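Local coordinates for protein alkaline phosphatase (Thermus thermophilus, PDB 7KWD) that probably hydrolyses phosphate monoesters as a homodimeric, zinc- and magnesium-dependent alkaline phosphatase, at residues Y197-P211 with S217-G229. Sequence-based numbering, arbitrary orientation.
Sequences YAAFAAKGYGVVRTP and SNATRLLGVFADG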
ATOM      1  N   TYR A 197      -9.842 -25.618 -31.361  1.00 26.05           N
ATOM      2  CA  TYR A 197     -11.277 -25.545 -31.114  1.00 26.13           C
ATOM      3  C   TYR A 197     -11.940 -26.852 -31.481  1.00 29.63           C
ATOM      4  O   TYR A 197     -12.735 -27.408 -30.709  1.00 29.25           O
ATOM      5  CB  TYR A 197     -11.898 -24.400 -31.902  1.00 26.10           C
ATOM      6  CG  TYR A 197     -11.558 -23.043 -31.301  1.00 28.64           C
ATOM      7  CD1 TYR A 197     -11.986 -22.690 -30.030  1.00 28.67           C
ATOM      8  CD2 TYR A 197     -10.798 -22.140 -31.999  1.00 26.27           C
ATOM      9  CE1 TYR A 197     -11.665 -21.480 -29.487  1.00 24.93           C
ATOM     10  CE2 TYR A 197     -10.497 -20.915 -31.476  1.00 25.13           C
ATOM     11  CZ  TYR A 197     -10.923 -20.594 -30.217  1.00 28.66           C
ATOM     12  OH  TYR A 197     -10.613 -19.366 -29.698  1.00 24.32           O
ATOM     13  N   ALA A 198     -11.602 -27.368 -32.664  1.00 31.78           N
ATOM     14  CA  ALA A 198     -12.173 -28.632 -33.107  1.00 33.85           C
ATOM     15  C   ALA A 198     -11.850 -29.737 -32.120  1.00 27.84           C
ATOM     16  O   ALA A 198     -12.695 -30.591 -31.843  1.00 24.24           O
ATOM     17  CB  ALA A 198     -11.655 -28.995 -34.505  1.00 30.28           C
ATOM     18  N   ALA A 199     -10.626 -29.732 -31.575  1.00 27.13           N
ATOM     19  CA  ALA A 199     -10.233 -30.794 -30.653  1.00 31.03           C
ATOM     20  C   ALA A 199     -11.008 -30.702 -29.340  1.00 30.74           C
ATOM     21  O   ALA A 199     -11.391 -31.724 -28.763  1.00 27.28           O
ATOM     22  CB  ALA A 199      -8.728 -30.733 -30.405  1.00 28.66           C
ATOM     23  N   PHE A 200     -11.263 -29.484 -28.856  1.00 26.70           N
ATOM     24  CA  PHE A 200     -12.128 -29.342 -27.690  1.00 28.38           C
ATOM     25  C   PHE A 200     -13.541 -29.804 -28.008  1.00 27.95           C
ATOM     26  O   PHE A 200     -14.175 -30.508 -27.216  1.00 25.68           O
ATOM     27  CB  PHE A 200     -12.139 -27.889 -27.219  1.00 23.22           C
ATOM     28  CG  PHE A 200     -11.013 -27.518 -26.244  1.00 30.16           C
ATOM     29  CD1 PHE A 200      -9.756 -27.173 -26.707  1.00 22.03           C
ATOM     30  CD2 PHE A 200     -11.252 -27.459 -24.871  1.00 30.24           C
ATOM     31  CE1 PHE A 200      -8.740 -26.796 -25.832  1.00 22.90           C
ATOM     32  CE2 PHE A 200     -10.252 -27.100 -23.997  1.00 30.85           C
ATOM     33  CZ  PHE A 200      -8.987 -26.757 -24.479  1.00 28.97           C
ATOM     34  N   ALA A 201     -14.055 -29.443 -29.174  1.00 26.70           N
ATOM     35  CA  ALA A 201     -15.399 -29.886 -29.515  1.00 25.09           C
ATOM     36  C   ALA A 201     -15.478 -31.407 -29.522  1.00 26.80           C
ATOM     37  O   ALA A 201     -16.505 -31.989 -29.143  1.00 24.76           O
ATOM     38  CB  ALA A 201     -15.836 -29.325 -30.862  1.00 32.81           C
ATOM     39  N   ALA A 202     -14.414 -32.069 -29.976  1.00 23.14           N
ATOM     40  CA  ALA A 202     -14.442 -33.535 -30.026  1.00 25.76           C
ATOM     41  C   ALA A 202     -14.544 -34.145 -28.630  1.00 27.89           C
ATOM     42  O   ALA A 202     -15.012 -35.271 -28.483  1.00 25.15           O
ATOM     43  CB  ALA A 202     -13.194 -34.070 -30.714  1.00 26.05           C
ATOM     44  N   LYS A 203     -14.112 -33.429 -27.614  1.00 30.33           N
ATOM     45  CA  LYS A 203     -14.220 -33.886 -26.234  1.00 33.09           C
ATOM     46  C   LYS A 203     -15.488 -33.370 -25.557  1.00 33.63           C
ATOM     47  O   LYS A 203     -15.665 -33.572 -24.359  1.00 33.13           O
ATOM     48  CB  LYS A 203     -12.956 -33.469 -25.484  1.00 30.72           C
ATOM     49  CG  LYS A 203     -11.741 -34.331 -25.905  1.00 42.39           C
ATOM     50  CD  LYS A 203     -10.847 -34.760 -24.740  1.00 51.93           C
ATOM     51  CE  LYS A 203     -10.544 -36.274 -24.780  1.00 67.02           C
ATOM     52  NZ  LYS A 203     -11.748 -37.109 -24.414  1.00 56.86           N
ATOM     53  N   GLY A 204     -16.394 -32.755 -26.310  1.00 27.84           N
ATOM     54  CA  GLY A 204     -17.702 -32.437 -25.798  1.00 33.55           C
ATOM     55  C   GLY A 204     -17.882 -31.017 -25.330  1.00 31.95           C
ATOM     56  O   GLY A 204     -18.984 -30.670 -24.898  1.00 29.96           O
ATOM     57  N   TYR A 205     -16.861 -30.174 -25.446  1.00 27.59           N
ATOM     58  CA  TYR A 205     -17.015 -28.782 -25.068  1.00 28.35           C
ATOM     59  C   TYR A 205     -17.887 -28.027 -26.056  1.00 29.04           C
ATOM     60  O   TYR A 205     -17.748 -28.183 -27.271  1.00 27.52           O
ATOM     61  CB  TYR A 205     -15.660 -28.077 -25.007  1.00 27.28           C
ATOM     62  CG  TYR A 205     -14.768 -28.467 -23.872  1.00 28.99           C
ATOM     63  CD1 TYR A 205     -13.965 -29.586 -23.961  1.00 28.52           C
ATOM     64  CD2 TYR A 205     -14.679 -27.679 -22.727  1.00 32.31           C
ATOM     65  CE1 TYR A 205     -13.106 -29.938 -22.921  1.00 27.03           C
ATOM     66  CE2 TYR A 205     -13.818 -28.012 -21.696  1.00 28.89           C
ATOM     67  CZ  TYR A 205     -13.041 -29.158 -21.799  1.00 28.81           C
ATOM     68  OH  TYR A 205     -12.201 -29.517 -20.763  1.00 27.68           O
ATOM     69  N   GLY A 206     -18.770 -27.187 -25.518  1.00 25.59           N
ATOM     70  CA  GLY A 206     -19.365 -26.120 -26.291  1.00 25.75           C
ATOM     71  C   GLY A 206     -18.354 -25.004 -26.433  1.00 30.53           C
ATOM     72  O   GLY A 206     -17.726 -24.590 -25.452  1.00 31.04           O
ATOM     73  N   VAL A 207     -18.153 -24.548 -27.666  1.00 23.87           N
ATOM     74  CA  VAL A 207     -17.175 -23.518 -27.970  1.00 29.32           C
ATOM     75  C   VAL A 207     -17.937 -22.243 -28.268  1.00 29.39           C
ATOM     76  O   VAL A 207     -18.808 -22.228 -29.148  1.00 33.89           O
ATOM     77  CB  VAL A 207     -16.293 -23.915 -29.159  1.00 27.27           C
ATOM     78  CG1 VAL A 207     -15.275 -22.851 -29.422  1.00 26.03           C
ATOM     79  CG2 VAL A 207     -15.599 -25.229 -28.881  1.00 26.52           C
ATOM     80  N   VAL A 208     -17.604 -21.178 -27.550  1.00 25.98           N
ATOM     81  CA  VAL A 208     -18.279 -19.898 -27.688  1.00 24.96           C
ATOM     82  C   VAL A 208     -17.223 -18.825 -27.862  1.00 21.87           C
ATOM     83  O   VAL A 208     -16.140 -18.896 -27.281  1.00 28.09           O
ATOM     84  CB  VAL A 208     -19.193 -19.559 -26.478  1.00 31.19           C
ATOM     85  CG1 VAL A 208     -20.498 -20.388 -26.546  1.00 29.49           C
ATOM     86  CG2 VAL A 208     -18.433 -19.768 -25.169  1.00 28.35           C
ATOM     87  N   ARG A 209     -17.558 -17.812 -28.627  1.00 27.27           N
ATOM     88  CA  ARG A 209     -16.562 -16.814 -28.998  1.00 23.05           C
ATOM     89  C   ARG A 209     -17.086 -15.401 -28.876  1.00 24.10           C
ATOM     90  O   ARG A 209     -16.315 -14.461 -29.104  1.00 23.14           O
ATOM     91  CB  ARG A 209     -16.086 -17.038 -30.454  1.00 26.04           C
ATOM     92  CG  ARG A 209     -15.514 -18.424 -30.766  1.00 28.03           C
ATOM     93  CD  ARG A 209     -15.046 -18.447 -32.232  1.00 31.38           C
ATOM     94  NE  ARG A 209     -14.241 -19.602 -32.591  1.00 27.75           N
ATOM     95  CZ  ARG A 209     -14.717 -20.831 -32.786  1.00 34.62           C
ATOM     96  NH1 ARG A 209     -16.023 -21.106 -32.611  1.00 25.11           N
ATOM     97  NH2 ARG A 209     -13.872 -21.791 -33.150  1.00 33.81           N
ATOM     98  N   THR A 210     -18.351 -15.220 -28.525  1.00 23.96           N
ATOM     99  CA  THR A 210     -18.925 -13.907 -28.316  1.00 30.36           C
ATOM    100  C   THR A 210     -19.793 -13.915 -27.070  1.00 26.39           C
ATOM    101  O   THR A 210     -20.220 -14.980 -26.606  1.00 22.85           O
ATOM    102  CB  THR A 210     -19.830 -13.474 -29.476  1.00 32.46           C
ATOM    103  OG1 THR A 210     -21.002 -14.307 -29.481  1.00 33.07           O
ATOM    104  CG2 THR A 210     -19.118 -13.640 -30.784  1.00 31.05           C
ATOM    105  N   PRO A 211     -20.117 -12.736 -26.548  1.00 27.86           N
ATOM    106  CA  PRO A 211     -21.059 -12.668 -25.421  1.00 32.42           C
ATOM    107  C   PRO A 211     -22.382 -13.333 -25.729  1.00 34.54           C
ATOM    108  O   PRO A 211     -22.954 -14.040 -24.873  1.00 28.36           O
ATOM    109  CB  PRO A 211     -21.223 -11.159 -25.199  1.00 32.56           C
ATOM    110  CG  PRO A 211     -20.028 -10.533 -25.835  1.00 34.10           C
ATOM    111  CD  PRO A 211     -19.561 -11.435 -26.932  1.00 27.08           C
ATOM    112  N   SER A 217     -25.553 -20.360 -24.840  1.00 39.17           N
ATOM    113  CA  SER A 217     -25.103 -21.743 -24.830  1.00 36.74           C
ATOM    114  C   SER A 217     -25.827 -22.544 -23.759  1.00 34.03           C
ATOM    115  O   SER A 217     -26.023 -22.077 -22.637  1.00 29.92           O
ATOM    116  CB  SER A 217     -23.601 -21.831 -24.575  1.00 32.43           C
ATOM    117  OG  SER A 217     -23.202 -23.192 -24.612  1.00 36.01           O
ATOM    118  N   ASN A 218     -26.192 -23.767 -24.104  1.00 32.56           N
ATOM    119  CA  ASN A 218     -26.676 -24.733 -23.127  1.00 35.55           C
ATOM    120  C   ASN A 218     -25.753 -25.941 -23.033  1.00 33.10           C
ATOM    121  O   ASN A 218     -26.156 -27.002 -22.528  1.00 30.61           O
ATOM    122  CB  ASN A 218     -28.109 -25.134 -23.463  1.00 41.02           C
ATOM    123  CG  ASN A 218     -29.109 -24.104 -22.973  1.00 44.81           C
ATOM    124  OD1 ASN A 218     -30.004 -23.695 -23.705  1.00 47.60           O
ATOM    125  ND2 ASN A 218     -28.925 -23.638 -21.738  1.00 50.95           N
ATOM    126  N   ALA A 219     -24.530 -25.800 -23.530  1.00 29.30           N
ATOM    127  CA  ALA A 219     -23.523 -26.831 -23.356  1.00 29.31           C
ATOM    128  C   ALA A 219     -23.162 -26.900 -21.881  1.00 31.45           C
ATOM    129  O   ALA A 219     -23.111 -25.882 -21.190  1.00 32.03           O
ATOM    130  CB  ALA A 219     -22.287 -26.534 -24.205  1.00 30.17           C
ATOM    131  N   THR A 220     -22.949 -28.112 -21.405  1.00 28.44           N
ATOM    132  CA  THR A 220     -22.566 -28.342 -20.015  1.00 27.23           C
ATOM    133  C   THR A 220     -21.135 -27.897 -19.744  1.00 36.43           C
ATOM    134  O   THR A 220     -20.873 -27.192 -18.764  1.00 34.94           O
ATOM    135  CB  THR A 220     -22.756 -29.829 -19.723  1.00 31.98           C
ATOM    136  OG1 THR A 220     -24.164 -30.114 -19.717  1.00 42.98           O
ATOM    137  CG2 THR A 220     -22.163 -30.237 -18.401  1.00 41.24           C
ATOM    138  N   ARG A 221     -20.193 -28.326 -20.584  1.00 30.76           N
ATOM    139  CA  ARG A 221     -18.798 -27.907 -20.492  1.00 25.87           C
ATOM    140  C   ARG A 221     -18.531 -26.871 -21.568  1.00 28.20           C
ATOM    141  O   ARG A 221     -19.100 -26.936 -22.665  1.00 25.50           O
ATOM    142  CB  ARG A 221     -17.854 -29.094 -20.631  1.00 31.53           C
ATOM    143  CG  ARG A 221     -17.934 -30.021 -19.400  1.00 40.36           C
ATOM    144  CD  ARG A 221     -17.060 -31.264 -19.522  1.00 43.30           C
ATOM    145  NE  ARG A 221     -17.733 -32.233 -20.367  1.00 43.15           N
ATOM    146  CZ  ARG A 221     -17.172 -32.844 -21.404  1.00 42.76           C
ATOM    147  NH1 ARG A 221     -15.909 -32.596 -21.696  1.00 46.54           N
ATOM    148  NH2 ARG A 221     -17.874 -33.707 -22.136  1.00 41.75           N
ATOM    149  N   LEU A 222     -17.690 -25.898 -21.229  1.00 26.65           N
ATOM    150  CA  LEU A 222     -17.555 -24.665 -21.991  1.00 25.59           C
ATOM    151  C   LEU A 222     -16.093 -24.315 -22.225  1.00 26.25           C
ATOM    152  O   LEU A 222     -15.291 -24.290 -21.289  1.00 25.24           O
ATOM    153  CB  LEU A 222     -18.186 -23.486 -21.236  1.00 31.73           C
ATOM    154  CG  LEU A 222     -19.566 -23.001 -21.568  1.00 32.22           C
ATOM    155  CD1 LEU A 222     -19.727 -21.651 -20.879  1.00 31.72           C
ATOM    156  CD2 LEU A 222     -19.747 -22.863 -23.060  1.00 40.78           C
ATOM    157  N   LEU A 223     -15.771 -23.974 -23.454  1.00 23.12           N
ATOM    158  CA  LEU A 223     -14.567 -23.240 -23.774  1.00 24.25           C
ATOM    159  C   LEU A 223     -15.028 -21.949 -24.413  1.00 23.93           C
ATOM    160  O   LEU A 223     -15.671 -21.975 -25.462  1.00 25.90           O
ATOM    161  CB  LEU A 223     -13.658 -24.026 -24.706  1.00 29.72           C
ATOM    162  CG  LEU A 223     -12.517 -23.199 -25.282  1.00 27.70           C
ATOM    163  CD1 LEU A 223     -11.605 -22.674 -24.162  1.00 25.47           C
ATOM    164  CD2 LEU A 223     -11.676 -23.987 -26.266  1.00 27.72           C
ATOM    165  N   GLY A 224     -14.725 -20.827 -23.777  1.00 21.13           N
ATOM    166  CA  GLY A 224     -15.070 -19.524 -24.318  1.00 23.84           C
ATOM    167  C   GLY A 224     -13.857 -18.626 -24.428  1.00 26.43           C
ATOM    168  O   GLY A 224     -13.163 -18.375 -23.439  1.00 27.29           O
ATOM    169  N   VAL A 225     -13.577 -18.166 -25.645  1.00 22.48           N
ATOM    170  CA  VAL A 225     -12.391 -17.385 -25.983  1.00 24.47           C
ATOM    171  C   VAL A 225     -12.904 -16.185 -26.764  1.00 24.68           C
ATOM    172  O   VAL A 225     -13.485 -16.349 -27.840  1.00 24.49           O
ATOM    173  CB  VAL A 225     -11.384 -18.210 -26.797  1.00 27.47           C
ATOM    174  CG1 VAL A 225     -10.144 -17.446 -27.077  1.00 22.71           C
ATOM    175  CG2 VAL A 225     -10.965 -19.483 -26.063  1.00 20.67           C
ATOM    176  N   PHE A 226     -12.708 -14.981 -26.218  1.00 23.09           N
ATOM    177  CA  PHE A 226     -13.457 -13.822 -26.659  1.00 21.82           C
ATOM    178  C   PHE A 226     -12.650 -12.700 -27.278  1.00 30.64           C
ATOM    179  O   PHE A 226     -13.244 -11.702 -27.704  1.00 28.02           O
ATOM    180  CB  PHE A 226     -14.250 -13.281 -25.461  1.00 28.10           C
ATOM    181  CG  PHE A 226     -15.141 -14.301 -24.842  1.00 25.19           C
ATOM    182  CD1 PHE A 226     -16.359 -14.627 -25.421  1.00 27.02           C
ATOM    183  CD2 PHE A 226     -14.736 -14.981 -23.715  1.00 23.85           C
ATOM    184  CE1 PHE A 226     -17.177 -15.608 -24.848  1.00 28.46           C
ATOM    185  CE2 PHE A 226     -15.517 -15.953 -23.138  1.00 24.98           C
ATOM    186  CZ  PHE A 226     -16.750 -16.277 -23.693  1.00 21.28           C
ATOM    187  N   ALA A 227     -11.328 -12.832 -27.343  1.00 22.24           N
ATOM    188  CA  ALA A 227     -10.457 -11.848 -27.966  1.00 24.95           C
ATOM    189  C   ALA A 227      -9.210 -12.558 -28.473  1.00 26.32           C
ATOM    190  O   ALA A 227      -8.900 -13.689 -28.060  1.00 24.01           O
ATOM    191  CB  ALA A 227     -10.078 -10.722 -26.989  1.00 28.21           C
ATOM    192  N   ASP A 228      -8.478 -11.878 -29.366  1.00 27.33           N
ATOM    193  CA  ASP A 228      -7.253 -12.476 -29.888  1.00 23.36           C
ATOM    194  C   ASP A 228      -6.257 -12.697 -28.762  1.00 24.20           C
ATOM    195  O   ASP A 228      -5.669 -13.783 -28.646  1.00 25.01           O
ATOM    196  CB  ASP A 228      -6.596 -11.608 -30.963  1.00 27.89           C
ATOM    197  CG  ASP A 228      -5.469 -12.352 -31.664  1.00 25.88           C
ATOM    198  OD1 ASP A 228      -5.781 -13.303 -32.412  1.00 27.34           O
ATOM    199  OD2 ASP A 228      -4.290 -12.026 -31.423  1.00 28.55           O
ATOM    200  N   GLY A 229      -6.033 -11.645 -27.941  1.00 28.31           N
ATOM    201  CA  GLY A 229      -5.212 -11.699 -26.746  1.00 28.91           C
ATOM    202  C   GLY A 229      -6.051 -11.536 -25.487  1.00 26.84           C
ATOM    203  O   GLY A 229      -7.097 -12.176 -25.351  1.00 23.11           O
TER
HETATM  204  O   HOH W   1     -20.715 -30.187 -22.784  1.00 30.79           O
HETATM  205  O   HOH W   2     -14.047 -31.974 -19.681  1.00 35.10           O
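Leu223 presses a methyl onto one face of the Phe200 ring; Leu223 CD2 lies 3.7 Å from the centroid of that ring. Chi1 of 169° turns Leu223 CG away from the backbone N, and CD2 reaches helix 197-202. Tyr197 CD1 touches the same methyl, and Val225 CG2 meets the edge of the Tyr197 ring. The Tyr197 hydroxyl lies against Val225 CB and is hydrogen-bonded to Asp182.

Strands 206-208 and 222-225 run parallel. Four backbone bonds join them, the straightest from Leu223 N to Gly206 O at 2.9 Å. Both faces of the pair are closely packed. The tightest spot is on the other face, where Val208 CG2 lies 3.5 Å from Gly224 CA. Phe226 CZ also touches Val208 CG2.

The loose, wetter side is at Arg221. Its chain bends at chi3 (-79°), which brings the guanidinium to the carbonyl of Lys203. NH1 donates to Lys203 O at 2.8 Å, and NH2 adds a weak bond to the same oxygen. Here Gly204 ends the helix in a Schellman motif. One water links Gly204 O to Arg221 N. Another links Arg221 NH1 to Tyr205 OH, which also bonds Ala174 O. Were Arg221 replaced by an alanine, the Lys203 carbonyl would probably lose its side-chain donors and the second water one anchor.

The two strands and helix 211-216 form a beta-alpha-beta unit. Leu214 of that helix packs on Val208, Leu222 and Phe226. Strand 222-225 also pairs with strand 176-178, whose Tyr177 touches Phe200, Tyr205 and Leu223.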